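Long-range contacts in sugar kinase (Agrobacterium tumefaciens, PDB 2RBC), which probably transfers phosphate from ATP to a sugar or related carbohydrate, as other kinases of the ribokinase (pfkB) family do: residues V32-A37 / S71-V76; E66-S71 / L162-W167; M264-V269 / K306-G311. All coordinates share one frame; numbering follows the deposited sequence.

Contact 1 (V32-A37 / S71-V76)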
loop_
_atom_site.group_PDB
_atom_site.type_symbol
_atom_site.label_atom_id
_atom_site.label_comp_id
_atom_site.label_asym_id
_atom_site.label_seq_id
_atom_site.Cartn_x
_atom_site.Cartn_y
_atom_site.Cartn_z
ATOM N N VAL A 32 18.131 21.555 12.880
ATOM C CA VAL A 32 18.448 21.241 11.485
ATOM C C VAL A 32 17.138 21.257 10.665
ATOM O O VAL A 32 16.177 20.600 11.048
ATOM C CB VAL A 32 19.102 19.857 11.362
ATOM C CG1 VAL A 32 19.431 19.564 9.922
ATOM C CG2 VAL A 32 20.366 19.736 12.243
ATOM N N LEU A 33 17.117 22.033 9.585
ATOM C CA LEU A 33 16.109 21.984 8.540
ATOM C C LEU A 33 16.425 20.908 7.534
ATOM O O LEU A 33 17.465 20.940 6.888
ATOM C CB LEU A 33 16.026 23.293 7.768
ATOM C CG LEU A 33 14.982 23.396 6.633
ATOM C CD1 LEU A 33 13.489 23.152 7.122
ATOM C CD2 LEU A 33 15.102 24.733 5.916
ATOM N N CYS A 34 15.496 19.984 7.373
ATOM C CA CYS A 34 15.585 18.958 6.314
ATOM C C CYS A 34 14.568 19.296 5.252
ATOM O O CYS A 34 13.467 19.709 5.556
ATOM C CB CYS A 34 15.328 17.578 6.893
ATOM S SG CYS A 34 16.509 17.188 8.190
ATOM N N VAL A 35 14.945 19.143 3.988
ATOM C CA VAL A 35 14.068 19.460 2.869
ATOM C C VAL A 35 14.008 18.303 1.880
ATOM O O VAL A 35 15.055 17.803 1.445
ATOM C CB VAL A 35 14.576 20.675 2.099
ATOM C CG1 VAL A 35 13.635 21.020 0.940
ATOM C CG2 VAL A 35 14.795 21.879 3.067
ATOM N N GLY A 36 12.786 17.880 1.557
ATOM C CA GLY A 36 12.547 16.898 0.503
ATOM C C GLY A 36 11.397 15.927 0.665
ATOM O O GLY A 36 10.290 16.298 0.982
ATOM N N ALA A 37 11.696 14.652 0.474
ATOM C CA ALA A 37 10.689 13.592 0.444
ATOM C C ALA A 37 9.964 13.278 1.749
ATOM O O ALA A 37 10.571 13.204 2.810
ATOM C CB ALA A 37 11.318 12.327 -0.121
ATOM N N SER A 71 13.267 10.859 6.959
ATOM C CA SER A 71 14.032 9.938 7.767
ATOM C C SER A 71 15.289 10.621 8.362
ATOM O O SER A 71 15.697 10.328 9.477
ATOM C CB SER A 71 14.444 8.745 6.887
ATOM O OG SER A 71 13.318 7.925 6.552
ATOM N N ALA A 72 15.923 11.479 7.574
ATOM C CA ALA A 72 17.038 12.302 8.024
ATOM C C ALA A 72 16.556 13.181 9.177
ATOM O O ALA A 72 17.229 13.285 10.203
ATOM C CB ALA A 72 17.601 13.198 6.851
ATOM N N ALA A 73 15.392 13.808 9.011
ATOM C CA ALA A 73 14.798 14.590 10.079
ATOM C C ALA A 73 14.561 13.766 11.359
ATOM O O ALA A 73 14.833 14.223 12.445
ATOM C CB ALA A 73 13.492 15.312 9.611
ATOM N N TYR A 74 13.974 12.573 11.206
ATOM C CA TYR A 74 13.793 11.676 12.312
ATOM C C TYR A 74 15.119 11.354 13.007
ATOM O O TYR A 74 15.204 11.372 14.223
ATOM C CB TYR A 74 13.090 10.417 11.840
ATOM C CG TYR A 74 12.788 9.441 12.943
ATOM C CD1 TYR A 74 11.965 9.794 13.999
ATOM C CD2 TYR A 74 13.327 8.177 12.932
ATOM C CE1 TYR A 74 11.696 8.920 15.025
ATOM C CE2 TYR A 74 13.032 7.265 13.943
ATOM C CZ TYR A 74 12.230 7.651 14.997
ATOM O OH TYR A 74 11.932 6.747 16.002
ATOM N N ALA A 75 16.158 11.096 12.240
ATOM C CA ALA A 75 17.494 10.849 12.796
ATOM C C ALA A 75 18.033 12.045 13.579
ATOM O O ALA A 75 18.619 11.877 14.646
ATOM C CB ALA A 75 18.465 10.440 11.685
ATOM N N VAL A 76 17.833 13.258 13.068
ATOM C CA VAL A 76 18.231 14.450 13.813
ATOM C C VAL A 76 17.592 14.458 15.201
ATOM O O VAL A 76 18.278 14.692 16.196
ATOM C CB VAL A 76 17.908 15.773 13.046
ATOM C CG1 VAL A 76 18.098 17.003 13.998
ATOM C CG2 VAL A 76 18.807 15.892 11.804
#
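Strand 32-35, which brings Val32 and Cys34 against Ala73 and Val76, runs nearly antiparallel to helix 71-76: the two short axes make 163° and approach to 8.3 Å. The backbones stand closer at Cys34 and Ala73, whose CA atoms are 5.8 Å apart, than at Val32 and Val76, where CA to CA is 7.2 Å, consistent with the small side chain of Ala73. At this close point the sulfur does most of the touching. With chi1 at -59°, Cys34 SG lies opposite its own carbonyl carbon and is carried toward the helix backbone. Cys34 SG meets Ala73 CA at 3.6 Å and Ala73 N at 3.7 Å, so it rests on the peptide entering Ala73 as much as on a side chain. The Ala73 methyl packs beside it, CB to Cys34 SG being 3.8 Å. One turn further along the helix the fit is between branched side chains. Val76 offers both methyls, CG1 and CG2 each lying 4.0 Å from Val32 CB, so that the fork of one valine faces the branching carbon of the other. All five touching residues are buried. The pair joins the first strand of the central, mainly parallel sheet to the helix that leads into strand 82-90, a beta-alpha-beta connection into which strands 39-45 and 60-66 are inserted. Around it, Ala73 and Val76 also pack on Ala83 of strand 82-90, Ala72 reaches Leu162 of strand 160-163, and helix 274-287 closes the flank through Ala283 on Val32 and Ile277 on Ala75.

Contact 2 (E66-S71 / L162-W167)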
loop_
_atom_site.group_PDB
_atom_site.type_symbol
_atom_site.label_atom_id
_atom_site.label_comp_id
_atom_site.label_asym_id
_atom_site.label_seq_id
_atom_site.Cartn_x
_atom_site.Cartn_y
_atom_site.Cartn_z
ATOM N N GLU A 66 8.074 8.142 5.781
ATOM C CA GLU A 66 9.496 8.271 5.675
ATOM C C GLU A 66 9.840 8.855 4.305
ATOM O O GLU A 66 9.104 9.668 3.797
ATOM C CB GLU A 66 10.164 6.913 6.037
ATOM C CG GLU A 66 9.789 5.730 5.153
ATOM C CD GLU A 66 10.358 4.431 5.655
ATOM O OE1 GLU A 66 10.971 4.421 6.754
ATOM O OE2 GLU A 66 10.247 3.415 4.942
ATOM N N GLY A 67 10.966 8.498 3.703
ATOM C CA GLY A 67 11.492 9.266 2.566
ATOM C C GLY A 67 12.816 9.870 2.994
ATOM O O GLY A 67 13.091 9.958 4.168
HETATM N N MSE A 68 13.674 10.228 2.045
HETATM C CA MSE A 68 15.018 10.650 2.386
HETATM C C MSE A 68 15.049 11.783 3.403
HETATM O O MSE A 68 15.614 11.619 4.463
HETATM C CB MSE A 68 15.782 11.037 1.136
HETATM C CG MSE A 68 15.967 9.853 0.199
HETATM SE SE MSE A 68 16.725 10.432 -1.510
HETATM C CE MSE A 68 15.209 11.428 -2.270
ATOM N N ALA A 69 14.445 12.926 3.089
ATOM C CA ALA A 69 14.473 14.048 4.051
ATOM C C ALA A 69 13.773 13.742 5.373
ATOM O O ALA A 69 14.183 14.217 6.447
ATOM C CB ALA A 69 13.889 15.328 3.459
ATOM N N SER A 70 12.685 12.997 5.300
ATOM C CA SER A 70 11.842 12.758 6.479
ATOM C C SER A 70 12.596 11.871 7.486
ATOM O O SER A 70 12.540 12.085 8.688
ATOM C CB SER A 70 10.537 12.073 6.062
ATOM O OG SER A 70 9.743 12.985 5.350
ATOM N N SER A 71 13.267 10.859 6.959
ATOM C CA SER A 71 14.032 9.938 7.767
ATOM C C SER A 71 15.289 10.621 8.362
ATOM O O SER A 71 15.697 10.328 9.477
ATOM C CB SER A 71 14.444 8.745 6.887
ATOM O OG SER A 71 13.318 7.925 6.552
ATOM N N LEU A 162 19.772 20.481 5.544
ATOM C CA LEU A 162 20.044 19.269 4.783
ATOM C C LEU A 162 18.981 19.125 3.716
ATOM O O LEU A 162 17.779 19.249 4.007
ATOM C CB LEU A 162 20.034 18.051 5.714
ATOM C CG LEU A 162 20.181 16.668 5.076
ATOM C CD1 LEU A 162 21.456 16.503 4.256
ATOM C CD2 LEU A 162 19.956 15.572 6.138
ATOM N N VAL A 163 19.383 18.898 2.462
ATOM C CA VAL A 163 18.397 18.797 1.383
ATOM C C VAL A 163 18.647 17.513 0.608
ATOM O O VAL A 163 19.792 17.120 0.445
ATOM C CB VAL A 163 18.399 20.022 0.394
ATOM C CG1 VAL A 163 18.259 21.429 1.177
ATOM C CG2 VAL A 163 19.612 19.983 -0.557
ATOM N N ASP A 164 17.556 16.871 0.165
ATOM C CA ASP A 164 17.617 15.727 -0.769
ATOM C C ASP A 164 17.356 16.152 -2.221
ATOM O O ASP A 164 17.203 17.332 -2.495
ATOM C CB ASP A 164 16.723 14.561 -0.276
ATOM C CG ASP A 164 15.249 14.788 -0.448
ATOM O OD1 ASP A 164 14.860 15.620 -1.291
ATOM O OD2 ASP A 164 14.438 14.122 0.283
ATOM N N VAL A 165 17.357 15.189 -3.145
ATOM C CA VAL A 165 17.243 15.477 -4.569
ATOM C C VAL A 165 15.781 15.539 -5.050
ATOM O O VAL A 165 15.536 15.766 -6.212
ATOM C CB VAL A 165 18.014 14.444 -5.436
ATOM C CG1 VAL A 165 19.525 14.564 -5.188
ATOM C CG2 VAL A 165 17.473 12.992 -5.235
ATOM N N ARG A 166 14.823 15.408 -4.144
ATOM C CA ARG A 166 13.424 15.253 -4.537
ATOM C C ARG A 166 12.697 16.543 -4.938
ATOM O O ARG A 166 11.814 16.508 -5.768
ATOM C CB ARG A 166 12.627 14.545 -3.436
ATOM C CG ARG A 166 11.114 14.384 -3.766
ATOM C CD ARG A 166 10.862 13.533 -5.029
ATOM N NE ARG A 166 11.196 12.163 -4.691
ATOM C CZ ARG A 166 12.357 11.541 -4.926
ATOM N NH1 ARG A 166 13.353 12.089 -5.633
ATOM N NH2 ARG A 166 12.511 10.295 -4.485
ATOM N N TRP A 167 13.049 17.662 -4.333
ATOM C CA TRP A 167 12.422 18.941 -4.610
ATOM C C TRP A 167 13.546 19.942 -4.978
ATOM O O TRP A 167 13.859 20.856 -4.220
ATOM C CB TRP A 167 11.694 19.431 -3.353
ATOM C CG TRP A 167 10.701 20.493 -3.611
ATOM C CD1 TRP A 167 10.540 21.205 -4.754
ATOM C CD2 TRP A 167 9.750 21.018 -2.677
ATOM N NE1 TRP A 167 9.532 22.111 -4.606
ATOM C CE2 TRP A 167 9.006 21.996 -3.350
ATOM C CE3 TRP A 167 9.412 20.707 -1.353
ATOM C CZ2 TRP A 167 7.966 22.699 -2.739
ATOM C CZ3 TRP A 167 8.389 21.402 -0.758
ATOM C CH2 TRP A 167 7.672 22.384 -1.451
#
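Asp164 and Ala69 make the polar part of this contact, where the start of helix 68-71 meets the loop that follows strand 162-163. Ala69 N gives a weak hydrogen bond to Asp164 OD2, 3.1 Å long and bent to 134° at the hydrogen. The same oxygen accepts from Ala37 N, its stronger partner, so OD2 is held by two backbone N-H groups, one of them weakly. The other oxygen turns back on its own loop: Arg166 N donates to Asp164 OD1 at 2.9 Å, closing an Asx turn, and arrives 48° above the carboxylate plane. Each oxygen is thus engaged, which should restrain the rotation of the carboxylate. Its chi1 of 74° puts CG between the backbone N and the carbonyl carbon, a placement that lets one oxygen reach the helix while the other serves the turn.

The van der Waals part is carried by Met68, a selenomethionine, and by the Ala69 methyl, whose CB lies 3.4 Å from Asp164 OD2. Met68 crosses Asp164 at about a right angle, then bends at chi3, which brings its terminal methyl over one face of the Arg166 guanidinium. Met68 CE is 3.7 Å from Arg166 NH2 and 4.0 Å from Val165 CG2, so one methyl is bounded by a charged plane and an apolar branch.

Gly67 occupies the N-cap of the helix. Because Met68 and Ala69 touch Asp164, the residue just after strand 160-163, the helix starts beside the C-terminal end of a sheet strand, the edge where alpha/beta proteins generally place their sites. Met68 also touches Asp188 and Asp276, the latter closing the sequence DTLAAGD, which resembles the DTxGAGD motif of the family; the contact probably lies beside the substrate cleft of a ribokinase-like fold.

Contact 3 (M264-V269 / K306-G311)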
loop_
_atom_site.group_PDB
_atom_site.type_symbol
_atom_site.label_atom_id
_atom_site.label_comp_id
_atom_site.label_asym_id
_atom_site.label_seq_id
_atom_site.Cartn_x
_atom_site.Cartn_y
_atom_site.Cartn_z
HETATM N N MSE A 264 31.139 0.016 11.338
HETATM C CA MSE A 264 30.883 -1.084 12.244
HETATM C C MSE A 264 30.127 -2.182 11.521
HETATM O O MSE A 264 29.080 -1.941 10.914
HETATM C CB MSE A 264 30.045 -0.593 13.421
HETATM C CG MSE A 264 29.764 -1.669 14.424
HETATM SE SE MSE A 264 28.902 -0.937 16.016
HETATM C CE MSE A 264 27.051 -0.637 15.362
ATOM N N GLN A 265 30.628 -3.401 11.614
ATOM C CA GLN A 265 29.985 -4.502 10.955
ATOM C C GLN A 265 28.834 -5.058 11.798
ATOM O O GLN A 265 28.985 -5.319 12.990
ATOM C CB GLN A 265 30.988 -5.574 10.572
ATOM C CG GLN A 265 32.140 -5.013 9.706
ATOM C CD GLN A 265 31.682 -4.399 8.376
ATOM O OE1 GLN A 265 31.109 -5.095 7.549
ATOM N NE2 GLN A 265 31.927 -3.093 8.179
ATOM N N VAL A 266 27.670 -5.160 11.184
ATOM C CA VAL A 266 26.492 -5.588 11.871
ATOM C C VAL A 266 25.803 -6.585 10.945
ATOM O O VAL A 266 26.164 -6.703 9.780
ATOM C CB VAL A 266 25.557 -4.390 12.186
ATOM C CG1 VAL A 266 26.248 -3.418 13.106
ATOM C CG2 VAL A 266 25.061 -3.719 10.894
ATOM N N GLU A 267 24.796 -7.267 11.448
ATOM C CA GLU A 267 23.957 -8.031 10.564
ATOM C C GLU A 267 22.924 -7.119 9.950
ATOM O O GLU A 267 22.084 -6.612 10.665
ATOM C CB GLU A 267 23.243 -9.099 11.298
ATOM C CG GLU A 267 22.295 -9.787 10.346
ATOM C CD GLU A 267 21.728 -10.983 10.929
ATOM O OE1 GLU A 267 22.277 -11.425 11.961
ATOM O OE2 GLU A 267 20.710 -11.451 10.378
ATOM N N ALA A 268 22.983 -6.947 8.630
ATOM C CA ALA A 268 22.087 -6.054 7.900
ATOM C C ALA A 268 20.693 -6.640 7.712
ATOM O O ALA A 268 20.349 -7.067 6.589
ATOM C CB ALA A 268 22.659 -5.743 6.544
ATOM N N VAL A 269 19.866 -6.553 8.750
ATOM C CA VAL A 269 18.460 -6.984 8.684
ATOM C C VAL A 269 17.608 -6.177 7.673
ATOM O O VAL A 269 16.792 -6.744 6.916
ATOM C CB VAL A 269 17.808 -6.896 10.094
ATOM C CG1 VAL A 269 16.346 -7.294 10.068
ATOM C CG2 VAL A 269 18.571 -7.766 11.064
ATOM N N LYS A 306 20.758 1.179 12.838
ATOM C CA LYS A 306 19.444 1.171 12.218
ATOM C C LYS A 306 19.263 -0.061 11.332
ATOM O O LYS A 306 18.148 -0.560 11.187
ATOM C CB LYS A 306 19.245 2.443 11.404
ATOM C CG LYS A 306 17.861 2.619 10.784
ATOM C CD LYS A 306 17.951 2.727 9.285
ATOM C CE LYS A 306 18.254 1.402 8.617
ATOM N NZ LYS A 306 17.104 0.424 8.720
ATOM N N CYS A 307 20.353 -0.550 10.759
ATOM C CA CYS A 307 20.306 -1.704 9.833
ATOM C C CYS A 307 19.948 -3.027 10.477
ATOM O O CYS A 307 19.540 -3.962 9.786
ATOM C CB CYS A 307 21.628 -1.851 9.045
ATOM S SG CYS A 307 21.899 -0.590 7.805
ATOM N N THR A 308 20.048 -3.098 11.799
ATOM C CA THR A 308 19.773 -4.312 12.542
ATOM C C THR A 308 18.328 -4.504 12.931
ATOM O O THR A 308 17.998 -5.502 13.547
ATOM C CB THR A 308 20.662 -4.364 13.805
ATOM O OG1 THR A 308 20.291 -3.309 14.698
ATOM C CG2 THR A 308 22.116 -4.240 13.406
ATOM N N VAL A 309 17.464 -3.552 12.571
ATOM C CA VAL A 309 16.038 -3.569 12.885
ATOM C C VAL A 309 15.201 -3.487 11.600
ATOM O O VAL A 309 15.403 -2.602 10.777
ATOM C CB VAL A 309 15.693 -2.359 13.787
ATOM C CG1 VAL A 309 14.208 -2.266 14.111
ATOM C CG2 VAL A 309 16.504 -2.448 15.084
ATOM N N PHE A 310 14.258 -4.402 11.449
ATOM C CA PHE A 310 13.265 -4.284 10.382
ATOM C C PHE A 310 12.428 -3.025 10.544
ATOM O O PHE A 310 11.862 -2.763 11.604
ATOM C CB PHE A 310 12.291 -5.471 10.385
ATOM C CG PHE A 310 11.130 -5.280 9.460
ATOM C CD1 PHE A 310 11.302 -5.404 8.082
ATOM C CD2 PHE A 310 9.890 -4.913 9.940
ATOM C CE1 PHE A 310 10.273 -5.192 7.232
ATOM C CE2 PHE A 310 8.855 -4.690 9.070
ATOM C CZ PHE A 310 9.053 -4.851 7.720
ATOM N N GLY A 311 12.308 -2.258 9.462
ATOM C CA GLY A 311 11.253 -1.266 9.365
ATOM C C GLY A 311 11.671 0.117 8.898
ATOM O O GLY A 311 11.192 1.095 9.428
#
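Val269 and Thr308 bring their CA atoms within 4.9 Å, and Ala268 and Cys307 within 5.1 Å, where the loop 264-269 passes the C-terminal part of helix 292-307. Ala268 is the centre of an inverse gamma turn, in which Val269 N gives a weak hydrogen bond to Glu267 O, and the turn delivers the chain to Asp270, the start of the sequence DTLAAGD, which resembles the DTxGAGD motif of pfkB kinases. Val269 packs mainly on backbone. Its CG1 stands opposite the backbone N (chi1 178°), and the two methyls divide the work: Val269 CG2 lies 3.4 Å from Thr308 O, while Val269 CG1 reaches Phe310 N at 3.8 Å. Val269 CB itself lies 3.4 Å from Cys307 O. The segment 306-311 also holds Asp270: Gly311 N donates to its carboxylate and Lys306 NZ to its carbonyl oxygen. Val269 also touches Arg45 of strand 39-45, which brings the small sheet to this corner.

At the other end of the contact, Val266 and Thr308 cross at about a right angle. The threonine hydroxyl turns back to Leu305 O in the preceding helix, leaving the methyl to make the contact: Thr308 CG2 meets Val266 CB at 3.7 Å and Glu267 O at 3.6 Å. Alongside, Val266 CG2 rests 4.3 Å from Cys307 CB.

How the contacts relate
From the N terminus, contact 1 closes first, returning the chain from strand 31-35 to helix 68-78 via strands 39-45 and 60-66. Contact 2 opens before that closure and ends some ninety residues later, at the C-terminal end of strand 160-163, so the two cross and share Ser71. They also touch: Ala37 O and Ser70 OG are 2.7 Å apart, a probable hydrogen bond. Together they seat one helix on two neighbouring strands of the central sheet. Contact 3 follows in series, tying the loop before helix 274-287 to the C-terminal part of helix 292-307 and what follows. Its centre lies about 21 Å from that of contact 2, but Gly311 O is 4.3 Å from Glu66 OE1.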